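Local coordinates for protein glycerol dehydrogenase (PDB 6CSJ) that probably catalyses the NAD-dependent oxidation of glycerol and related polyols and, as this double mutant, has acquired D-lactate dehydrogenase activity, at residues A[116-121]-A[150-155]; A[19-24]-A[89-94]; A[46-51]-A[59-64]; A[33-38]-A[94-99]. The protein carries 2 engineered substitutions. All coordinates share one frame; numbering follows the deposited sequence.

In the fold
All four contacts belong to the parallel six-stranded alpha/beta sheet of the N-terminal part, the Rossmann-like half of an iron-containing alcohol dehydrogenase. Contact 3 closes a short loop and is nested within both contact 2 and contact 4, which themselves alternate along the chain and share G94; contact 1 follows in series. Centres of contacts 2 and 3 are about 9 Å apart, those of contacts 1 and 3 about 18 Å. The neighbouring strands 59-63, 32-36 and 87-92 tie contacts 2, 3 and 4 together through backbone bonds, while contact 1 reaches strand 149-153 and runs toward the helical part. The glycine-rich turn after strand 87-92 is consistent with NAD binding in this family.

Contact 1: A[116-121]-A[150-155]; sequences TIASTN and VIMDTK. Engineered in segment 116-121: N121 (natural residue Asp).
M152 reaches from strand 149-153 to I117 and A118 in the loop that leaves strand 111-115, within the Rossmann-like alpha/beta sheet of the iron-containing alcohol dehydrogenases. Its CB is still remote, 7.0 Å from A118 CB, and CG begins a curl that continues through SD. All three torsions lie near -60° (chi1 -52°, chi2 -54°, chi3 -76°), which folds the chain back over its own strand; SD thus comes 3.9 Å from CG1 of V150. The methyl CE alone makes the crossing. It packs loosely on the apolar A118 CB at 4.4 Å and rests near the carbonyl O of I117, 4.3 Å away at van der Waals range, in a buried setting. F11 and Q13 of strand 10-14 and I234 and T238 of helix 228-248 pack round the same methionine, so it sits where the sheet meets the helical part of the chain. The loop is anchored on that side too: N237 ND2 donates to A118 O, and the engineered N121 bonds through ND2 to S241 OG. Directly after M152, D153 caps the helix that starts at T154, its OD1 taking a weak bond from K155 N at 3.3 Å.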
# COMPACT_ATOMS: atom_id res chain seq x y z
N THR A 116 9.19 -7.41 -0.04
CA THR A 116 9.32 -8.62 0.76
C THR A 116 8.10 -8.84 1.66
O THR A 116 8.06 -9.81 2.43
CB THR A 116 10.59 -8.55 1.62
OG1 THR A 116 10.55 -7.36 2.41
CG2 THR A 116 11.82 -8.53 0.76
N ILE A 117 7.13 -7.93 1.58
CA ILE A 117 5.85 -8.02 2.30
C ILE A 117 4.76 -7.50 1.37
O ILE A 117 5.06 -6.80 0.39
CB ILE A 117 5.86 -7.18 3.60
CG1 ILE A 117 5.90 -5.66 3.29
CG2 ILE A 117 7.01 -7.63 4.51
CD1 ILE A 117 6.29 -4.75 4.44
N ALA A 118 3.51 -7.84 1.67
CA ALA A 118 2.36 -7.41 0.86
C ALA A 118 1.33 -6.78 1.80
O ALA A 118 0.22 -7.28 1.96
CB ALA A 118 1.79 -8.58 0.09
N SER A 119 1.74 -5.65 2.38
CA SER A 119 1.01 -4.96 3.45
C SER A 119 0.37 -3.62 3.05
O SER A 119 -0.39 -3.05 3.83
CB SER A 119 1.96 -4.72 4.62
OG SER A 119 3.05 -3.91 4.20
N THR A 120 0.72 -3.09 1.88
CA THR A 120 0.08 -1.87 1.39
C THR A 120 -0.04 -1.94 -0.13
O THR A 120 0.56 -2.81 -0.78
CB THR A 120 0.86 -0.56 1.77
OG1 THR A 120 1.97 -0.34 0.87
CG2 THR A 120 1.40 -0.58 3.24
N ASN A 121 -0.80 -1.01 -0.70
CA ASN A 121 -0.90 -0.88 -2.15
C ASN A 121 0.06 0.18 -2.76
O ASN A 121 -0.09 0.57 -3.91
CB ASN A 121 -2.36 -0.62 -2.57
CG ASN A 121 -2.93 0.67 -2.00
OD1 ASN A 121 -2.21 1.51 -1.49
ND2 ASN A 121 -4.24 0.81 -2.08
N VAL A 150 7.26 -4.49 -11.17
CA VAL A 150 7.00 -4.90 -9.81
C VAL A 150 7.12 -6.43 -9.77
O VAL A 150 6.49 -7.10 -10.58
CB VAL A 150 5.60 -4.45 -9.34
CG1 VAL A 150 5.36 -4.88 -7.89
CG2 VAL A 150 5.46 -2.95 -9.51
N ILE A 151 7.92 -6.95 -8.84
CA ILE A 151 8.18 -8.39 -8.72
C ILE A 151 7.80 -8.90 -7.33
O ILE A 151 8.35 -8.42 -6.34
CB ILE A 151 9.65 -8.74 -9.03
CG1 ILE A 151 9.96 -8.43 -10.50
CG2 ILE A 151 9.94 -10.22 -8.72
CD1 ILE A 151 11.39 -8.64 -10.91
N MET A 152 6.88 -9.87 -7.27
CA MET A 152 6.39 -10.43 -6.00
C MET A 152 6.88 -11.88 -5.84
O MET A 152 6.36 -12.80 -6.48
CB MET A 152 4.85 -10.38 -5.94
CG MET A 152 4.22 -9.03 -6.22
SD MET A 152 4.82 -7.66 -5.20
CE MET A 152 4.01 -7.97 -3.63
N ASP A 153 7.89 -12.06 -5.00
CA ASP A 153 8.39 -13.39 -4.65
C ASP A 153 7.53 -13.90 -3.51
O ASP A 153 7.73 -13.52 -2.35
CB ASP A 153 9.87 -13.34 -4.24
CG ASP A 153 10.52 -14.72 -4.16
OD1 ASP A 153 9.89 -15.68 -3.64
OD2 ASP A 153 11.67 -14.84 -4.62
N THR A 154 6.55 -14.73 -3.84
CA THR A 154 5.54 -15.15 -2.88
C THR A 154 6.11 -16.03 -1.77
O THR A 154 5.58 -16.05 -0.66
CB THR A 154 4.37 -15.86 -3.57
OG1 THR A 154 4.85 -16.96 -4.33
CG2 THR A 154 3.68 -14.90 -4.51
N LYS A 155 7.20 -16.74 -2.07
CA LYS A 155 7.90 -17.56 -1.08
C LYS A 155 8.55 -16.68 -0.03
O LYS A 155 8.41 -16.92 1.16
CB LYS A 155 8.95 -18.44 -1.75
CG LYS A 155 9.56 -19.50 -0.85
CD LYS A 155 10.89 -20.02 -1.40
CE LYS A 155 11.35 -21.25 -0.65
NZ LYS A 155 12.30 -22.06 -1.46

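Contact 2: A[19-24]-A[89-94]; sequences SRLSAY and VGIGGG
L21, V89 and I91 make this apolar contact, in which a helix packs on the face of a Rossmann-like parallel sheet. L21 carries the largest share: from the first turn of helix 21-28 it points at strand 87-92 and splits its two methyls between two residues of that strand. CD1 goes to V89 CG1 at 4.3 Å, while CD2 meets I91 CD1 at 4.1 Å, the two side chains reaching toward each other tip to tip. With CG anti to the backbone N (chi1 179°), L21 extends away from its helix and spans the gap between backbones whose nearest CA atoms, those of L21 and V89, are 9.4 Å apart. V89 and I91 are two positions apart in the strand, and both turn their side chains to this helix. I34 of the neighbouring strand touches all three residues, and V40 and V48 of helix 38-51 also lie against I91, so the leucine fills one part of a continuous apolar layer. Beyond I91 the strand runs into G92, G93 and G94, a glycine-rich turn leading into helix 94-106 and consistent with the dinucleotide site of this family. G92 has phi 142° and psi -149°, a conformation open essentially to glycine, and its O accepts a hydrogen bond from T116 N.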
# COMPACT_ATOMS: atom_id res chain seq x y z
N SER A 19 15.16 -15.47 -7.46
CA SER A 19 16.17 -16.35 -8.07
C SER A 19 16.30 -16.12 -9.57
O SER A 19 17.28 -16.57 -10.16
CB SER A 19 15.84 -17.83 -7.81
OG SER A 19 14.84 -18.29 -8.71
N ARG A 20 15.32 -15.46 -10.20
CA ARG A 20 15.41 -15.05 -11.60
C ARG A 20 15.58 -13.53 -11.75
O ARG A 20 15.31 -12.98 -12.84
CB ARG A 20 14.15 -15.50 -12.37
CG ARG A 20 14.03 -17.00 -12.56
CD ARG A 20 12.65 -17.43 -13.06
NE ARG A 20 12.18 -18.63 -12.35
CZ ARG A 20 11.42 -18.66 -11.24
NH1 ARG A 20 11.02 -17.56 -10.64
NH2 ARG A 20 11.09 -19.83 -10.72
N LEU A 21 16.04 -12.85 -10.70
CA LEU A 21 16.16 -11.39 -10.74
C LEU A 21 17.04 -10.92 -11.90
O LEU A 21 16.69 -9.94 -12.57
CB LEU A 21 16.70 -10.83 -9.42
CG LEU A 21 16.89 -9.31 -9.34
CD1 LEU A 21 15.61 -8.56 -9.69
CD2 LEU A 21 17.37 -8.90 -7.95
N SER A 22 18.15 -11.63 -12.13
CA SER A 22 19.07 -11.33 -13.23
C SER A 22 18.41 -11.41 -14.60
O SER A 22 18.72 -10.62 -15.47
CB SER A 22 20.31 -12.24 -13.19
OG SER A 22 19.99 -13.58 -13.50
N ALA A 23 17.50 -12.36 -14.80
CA ALA A 23 16.75 -12.43 -16.06
C ALA A 23 15.90 -11.17 -16.29
O ALA A 23 15.80 -10.68 -17.42
CB ALA A 23 15.88 -13.68 -16.10
N TYR A 24 15.32 -10.63 -15.21
CA TYR A 24 14.50 -9.41 -15.30
C TYR A 24 15.34 -8.13 -15.45
O TYR A 24 15.04 -7.31 -16.33
CB TYR A 24 13.52 -9.31 -14.11
CG TYR A 24 12.55 -10.49 -14.06
CD1 TYR A 24 11.66 -10.73 -15.11
CD2 TYR A 24 12.55 -11.37 -12.97
CE1 TYR A 24 10.79 -11.81 -15.08
CE2 TYR A 24 11.68 -12.46 -12.93
CZ TYR A 24 10.81 -12.69 -14.00
OH TYR A 24 9.95 -13.76 -13.97
N VAL A 89 17.17 -1.49 -8.56
CA VAL A 89 16.28 -2.45 -7.93
C VAL A 89 16.19 -2.12 -6.45
O VAL A 89 17.21 -1.85 -5.82
CB VAL A 89 16.80 -3.90 -8.10
CG1 VAL A 89 15.81 -4.90 -7.49
CG2 VAL A 89 17.07 -4.21 -9.57
N GLY A 90 14.97 -2.14 -5.92
CA GLY A 90 14.72 -2.03 -4.49
C GLY A 90 14.10 -3.33 -4.01
O GLY A 90 13.20 -3.85 -4.67
N ILE A 91 14.58 -3.85 -2.89
CA ILE A 91 14.09 -5.09 -2.31
C ILE A 91 13.85 -4.85 -0.83
O ILE A 91 14.78 -4.52 -0.09
CB ILE A 91 15.08 -6.28 -2.51
CG1 ILE A 91 15.56 -6.36 -3.97
CG2 ILE A 91 14.44 -7.60 -2.09
CD1 ILE A 91 16.57 -7.46 -4.24
N GLY A 92 12.60 -5.01 -0.38
CA GLY A 92 12.26 -4.80 1.02
C GLY A 92 10.91 -4.13 1.21
O GLY A 92 9.99 -4.31 0.42
N GLY A 93 10.82 -3.35 2.30
CA GLY A 93 9.63 -2.60 2.65
C GLY A 93 9.52 -1.30 1.89
O GLY A 93 10.39 -0.95 1.08
N GLY A 94 8.44 -0.57 2.18
CA GLY A 94 8.08 0.66 1.47
C GLY A 94 9.16 1.72 1.37
O GLY A 94 9.34 2.32 0.30

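Contact 3: A[46-51]-A[59-64]; sequences KTVEES and YQMALF
V48 and E49, which meet M61 and Y59 across the contact, ride on a helix turn held by the backbone bond from E50 N to K46 O, 2.9 Å long. From that turn E49 sets CG against the hydroxyl of Y59, with 3.3 Å between E49 CG and Y59 OH, polar oxygen against aliphatic carbon. The glutamate runs extended beyond CG; the two side chains cross obliquely and the carboxylate continues past the hydroxyl, its plane 35° from that of the ring. E49 is exposed to solvent. Y59 gets there with CG between its backbone N and carbonyl carbon (chi1 85°), which throws the ring from the strand toward helix 38-51. Another tyrosine, Y52, stacks on this ring, and CG of M61 lies in its plane at the edge.

M61, two residues on, makes the second half of the contact. Bent at both chi2 and chi3, its chain brings SD to 4.0 Å from V48 CG1. I34 of the adjacent strand touches both of these side chains; V48 is buried there, M61 only in part. On the outer side of the helix K46 NZ and E50 OE2 form a salt bridge of 3.6 Å, one turn apart. The other flank is tied to the start of helix 21-28, where S22 OG bonds to S51 O.

Strand 32-36, helix 38-51 and strand 59-63 together form a beta-alpha-beta unit; here its helix packs against its second strand, one of the two outermost strands of the parallel Rossmann-like sheet within this chain.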
# COMPACT_ATOMS: atom_id res chain seq x y z
N LYS A 46 21.89 -14.15 -0.70
CA LYS A 46 22.39 -15.37 -1.34
C LYS A 46 21.62 -15.70 -2.61
O LYS A 46 22.22 -16.06 -3.62
CB LYS A 46 22.37 -16.57 -0.37
CG LYS A 46 23.41 -17.63 -0.70
CD LYS A 46 23.70 -18.55 0.48
CE LYS A 46 24.94 -19.41 0.23
NZ LYS A 46 24.69 -20.47 -0.79
N THR A 47 20.29 -15.57 -2.57
CA THR A 47 19.43 -15.85 -3.73
C THR A 47 19.75 -14.91 -4.89
O THR A 47 19.83 -15.35 -6.04
CB THR A 47 17.93 -15.71 -3.38
OG1 THR A 47 17.63 -16.54 -2.26
CG2 THR A 47 17.04 -16.08 -4.56
N VAL A 48 19.93 -13.63 -4.58
CA VAL A 48 20.24 -12.61 -5.58
C VAL A 48 21.61 -12.88 -6.21
O VAL A 48 21.73 -12.95 -7.44
CB VAL A 48 20.16 -11.18 -4.98
CG1 VAL A 48 20.70 -10.13 -5.94
CG2 VAL A 48 18.72 -10.86 -4.59
N GLU A 49 22.62 -13.05 -5.37
CA GLU A 49 23.98 -13.43 -5.79
C GLU A 49 23.97 -14.66 -6.71
O GLU A 49 24.58 -14.64 -7.78
CB GLU A 49 24.88 -13.65 -4.55
CG GLU A 49 25.31 -12.36 -3.85
CD GLU A 49 26.09 -12.57 -2.55
OE1 GLU A 49 26.59 -13.69 -2.29
OE2 GLU A 49 26.18 -11.59 -1.78
N GLU A 50 23.26 -15.71 -6.30
CA GLU A 50 23.15 -16.94 -7.10
C GLU A 50 22.41 -16.75 -8.43
O GLU A 50 22.67 -17.45 -9.37
CB GLU A 50 22.52 -18.09 -6.29
CG GLU A 50 23.51 -18.65 -5.25
CD GLU A 50 22.98 -19.80 -4.43
OE1 GLU A 50 21.79 -19.78 -4.05
OE2 GLU A 50 23.75 -20.77 -4.22
N SER A 51 21.47 -15.80 -8.48
CA SER A 51 20.77 -15.44 -9.73
C SER A 51 21.69 -14.90 -10.80
O SER A 51 21.44 -15.11 -11.99
CB SER A 51 19.66 -14.42 -9.47
OG SER A 51 19.13 -13.91 -10.68
N TYR A 59 25.67 -6.80 -11.85
CA TYR A 59 25.00 -6.23 -10.70
C TYR A 59 25.99 -5.80 -9.61
O TYR A 59 27.12 -6.27 -9.57
CB TYR A 59 24.02 -7.23 -10.10
CG TYR A 59 24.67 -8.20 -9.13
CD1 TYR A 59 25.48 -9.24 -9.59
CD2 TYR A 59 24.47 -8.08 -7.75
CE1 TYR A 59 26.08 -10.13 -8.70
CE2 TYR A 59 25.08 -8.95 -6.86
CZ TYR A 59 25.88 -9.97 -7.34
OH TYR A 59 26.49 -10.83 -6.47
N GLN A 60 25.54 -4.92 -8.71
CA GLN A 60 26.19 -4.68 -7.43
C GLN A 60 25.13 -4.40 -6.38
O GLN A 60 24.14 -3.72 -6.65
CB GLN A 60 27.13 -3.49 -7.50
CG GLN A 60 28.53 -3.81 -8.03
CD GLN A 60 29.52 -2.70 -7.74
OE1 GLN A 60 29.93 -1.96 -8.64
NE2 GLN A 60 29.91 -2.57 -6.47
N MET A 61 25.35 -4.92 -5.17
CA MET A 61 24.50 -4.66 -4.02
C MET A 61 24.91 -3.36 -3.39
O MET A 61 26.08 -2.98 -3.47
CB MET A 61 24.65 -5.77 -2.97
CG MET A 61 24.30 -7.17 -3.45
SD MET A 61 22.54 -7.36 -3.80
CE MET A 61 21.79 -7.25 -2.16
N ALA A 62 23.95 -2.67 -2.78
CA ALA A 62 24.21 -1.45 -2.04
C ALA A 62 23.39 -1.50 -0.77
O ALA A 62 22.20 -1.80 -0.81
CB ALA A 62 23.83 -0.24 -2.87
N LEU A 63 24.03 -1.21 0.36
CA LEU A 63 23.38 -1.22 1.66
C LEU A 63 22.57 0.06 1.86
O LEU A 63 23.10 1.16 1.79
CB LEU A 63 24.41 -1.39 2.78
CG LEU A 63 23.88 -1.47 4.22
CD1 LEU A 63 23.06 -2.73 4.40
CD2 LEU A 63 25.01 -1.42 5.24
N PHE A 64 21.27 -0.11 2.11
CA PHE A 64 20.34 0.99 2.40
C PHE A 64 20.36 1.29 3.90
O PHE A 64 20.31 0.38 4.71
CB PHE A 64 18.93 0.57 1.94
CG PHE A 64 17.83 1.56 2.23
CD1 PHE A 64 17.92 2.87 1.79
CD2 PHE A 64 16.68 1.16 2.91
CE1 PHE A 64 16.88 3.78 2.04
CE2 PHE A 64 15.65 2.06 3.17
CZ PHE A 64 15.75 3.36 2.74

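Contact 4: A[33-38]-A[94-99]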
# COMPACT_ATOMS: atom_id res chain seq x y z
N PHE A 33 21.77 -1.94 -10.03
CA PHE A 33 22.12 -1.39 -8.73
C PHE A 33 21.01 -1.82 -7.76
O PHE A 33 19.88 -1.34 -7.85
CB PHE A 33 22.23 0.14 -8.84
CG PHE A 33 22.66 0.82 -7.58
CD1 PHE A 33 23.99 0.80 -7.18
CD2 PHE A 33 21.75 1.52 -6.79
CE1 PHE A 33 24.40 1.45 -6.02
CE2 PHE A 33 22.15 2.17 -5.63
CZ PHE A 33 23.48 2.13 -5.24
N ILE A 34 21.33 -2.72 -6.84
CA ILE A 34 20.34 -3.43 -6.04
C ILE A 34 20.37 -2.93 -4.59
O ILE A 34 21.30 -3.25 -3.84
CB ILE A 34 20.55 -4.96 -6.14
CG1 ILE A 34 20.41 -5.40 -7.61
CG2 ILE A 34 19.56 -5.71 -5.26
CD1 ILE A 34 20.69 -6.86 -7.89
N ILE A 35 19.35 -2.16 -4.21
CA ILE A 35 19.27 -1.52 -2.90
C ILE A 35 18.50 -2.41 -1.93
O ILE A 35 17.41 -2.86 -2.25
CB ILE A 35 18.58 -0.14 -3.01
CG1 ILE A 35 19.32 0.76 -4.00
CG2 ILE A 35 18.51 0.56 -1.66
CD1 ILE A 35 18.51 1.97 -4.45
N ALA A 36 19.06 -2.63 -0.75
CA ALA A 36 18.41 -3.39 0.32
C ALA A 36 19.02 -3.05 1.68
O ALA A 36 20.23 -2.79 1.77
CB ALA A 36 18.53 -4.88 0.05
N ASP A 37 18.20 -3.06 2.73
CA ASP A 37 18.72 -2.80 4.08
C ASP A 37 19.48 -4.01 4.65
O ASP A 37 19.59 -5.05 3.99
CB ASP A 37 17.59 -2.31 5.03
CG ASP A 37 16.56 -3.38 5.36
OD1 ASP A 37 16.77 -4.58 5.13
OD2 ASP A 37 15.52 -3.00 5.91
N ASP A 38 20.00 -3.86 5.87
CA ASP A 38 20.76 -4.91 6.54
C ASP A 38 20.00 -6.24 6.62
O ASP A 38 20.48 -7.27 6.15
CB ASP A 38 21.19 -4.45 7.95
CG ASP A 38 22.20 -5.39 8.58
OD1 ASP A 38 23.30 -5.54 8.00
OD2 ASP A 38 21.89 -5.98 9.64
N GLY A 94 8.44 -0.57 2.18
CA GLY A 94 8.08 0.66 1.47
C GLY A 94 9.16 1.72 1.37
O GLY A 94 9.34 2.32 0.30
N LYS A 95 9.88 1.94 2.47
CA LYS A 95 10.97 2.92 2.47
C LYS A 95 12.07 2.56 1.46
O LYS A 95 12.54 3.42 0.72
CB LYS A 95 11.53 3.11 3.88
CG LYS A 95 10.63 3.91 4.82
CD LYS A 95 11.28 4.00 6.21
CE LYS A 95 10.32 4.45 7.31
NZ LYS A 95 9.91 5.87 7.15
N THR A 96 12.45 1.28 1.41
CA THR A 96 13.42 0.81 0.42
C THR A 96 12.90 0.95 -1.01
O THR A 96 13.62 1.41 -1.89
CB THR A 96 13.81 -0.67 0.65
OG1 THR A 96 14.30 -0.85 1.99
CG2 THR A 96 14.89 -1.11 -0.33
N LEU A 97 11.66 0.55 -1.24
CA LEU A 97 11.07 0.57 -2.59
C LEU A 97 10.96 2.00 -3.09
O LEU A 97 11.33 2.28 -4.23
CB LEU A 97 9.68 -0.09 -2.60
CG LEU A 97 9.59 -1.56 -2.13
CD1 LEU A 97 8.18 -2.10 -2.28
CD2 LEU A 97 10.59 -2.44 -2.86
N ASP A 98 10.49 2.90 -2.23
CA ASP A 98 10.39 4.33 -2.58
C ASP A 98 11.75 4.97 -2.87
O ASP A 98 11.87 5.80 -3.78
CB ASP A 98 9.64 5.10 -1.48
CG ASP A 98 8.13 4.77 -1.43
OD1 ASP A 98 7.65 3.95 -2.24
OD2 ASP A 98 7.44 5.35 -0.57
N THR A 99 12.77 4.57 -2.11
CA THR A 99 14.14 5.03 -2.34
C THR A 99 14.61 4.62 -3.74
O THR A 99 15.17 5.44 -4.47
CB THR A 99 15.10 4.50 -1.24
OG1 THR A 99 14.67 4.99 0.03
CG2 THR A 99 16.53 4.91 -1.48
O HOH W 1 15.43 -3.57 2.25
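The methyl CG2 of T96 lies against strand 32-36, 3.6 Å from the carbonyl O of I35, 4.2 Å from I35 CG2 and 4.2 Å from CA of A36. A chi1 of -55° sets OG1 beside the backbone N of T96, which puts CG2 on the far side from that N, aimed at the strand, and leaves OG1 facing a water. This water, 3.0 Å from T96 OG1, accepts from D37 N at 2.9 Å. The helix therefore meets the strand by a methyl packed on the backbone and on I35 CG2, and by one bridging water, which gives the amide of D37 a partner.

One turn later T99 faces the same strand at longer range. Its rotation is fixed by OG1, which donates to K95 O at 2.7 Å with a C=O...donor angle of 148°; T99 N comes to that same oxygen from the opposite face of its plane, so two donors grip it. F64, next to the neighbouring strand 59-63, packs on both T96 and T99.

Farther out, D37 OD1 caps V40 N at the start of helix 38-51. K95 forms a salt bridge with E67 and a cation-pi interaction with Y131, while D98 OD2 accepts from V129 N of the small antiparallel sheet.

Helix 94-106 follows directly on the glycine-rich turn after strand 87-92, and D37 follows the adjacent strand 32-36; this pairing is consistent with the dinucleotide-binding edge of a Rossmann-like fold.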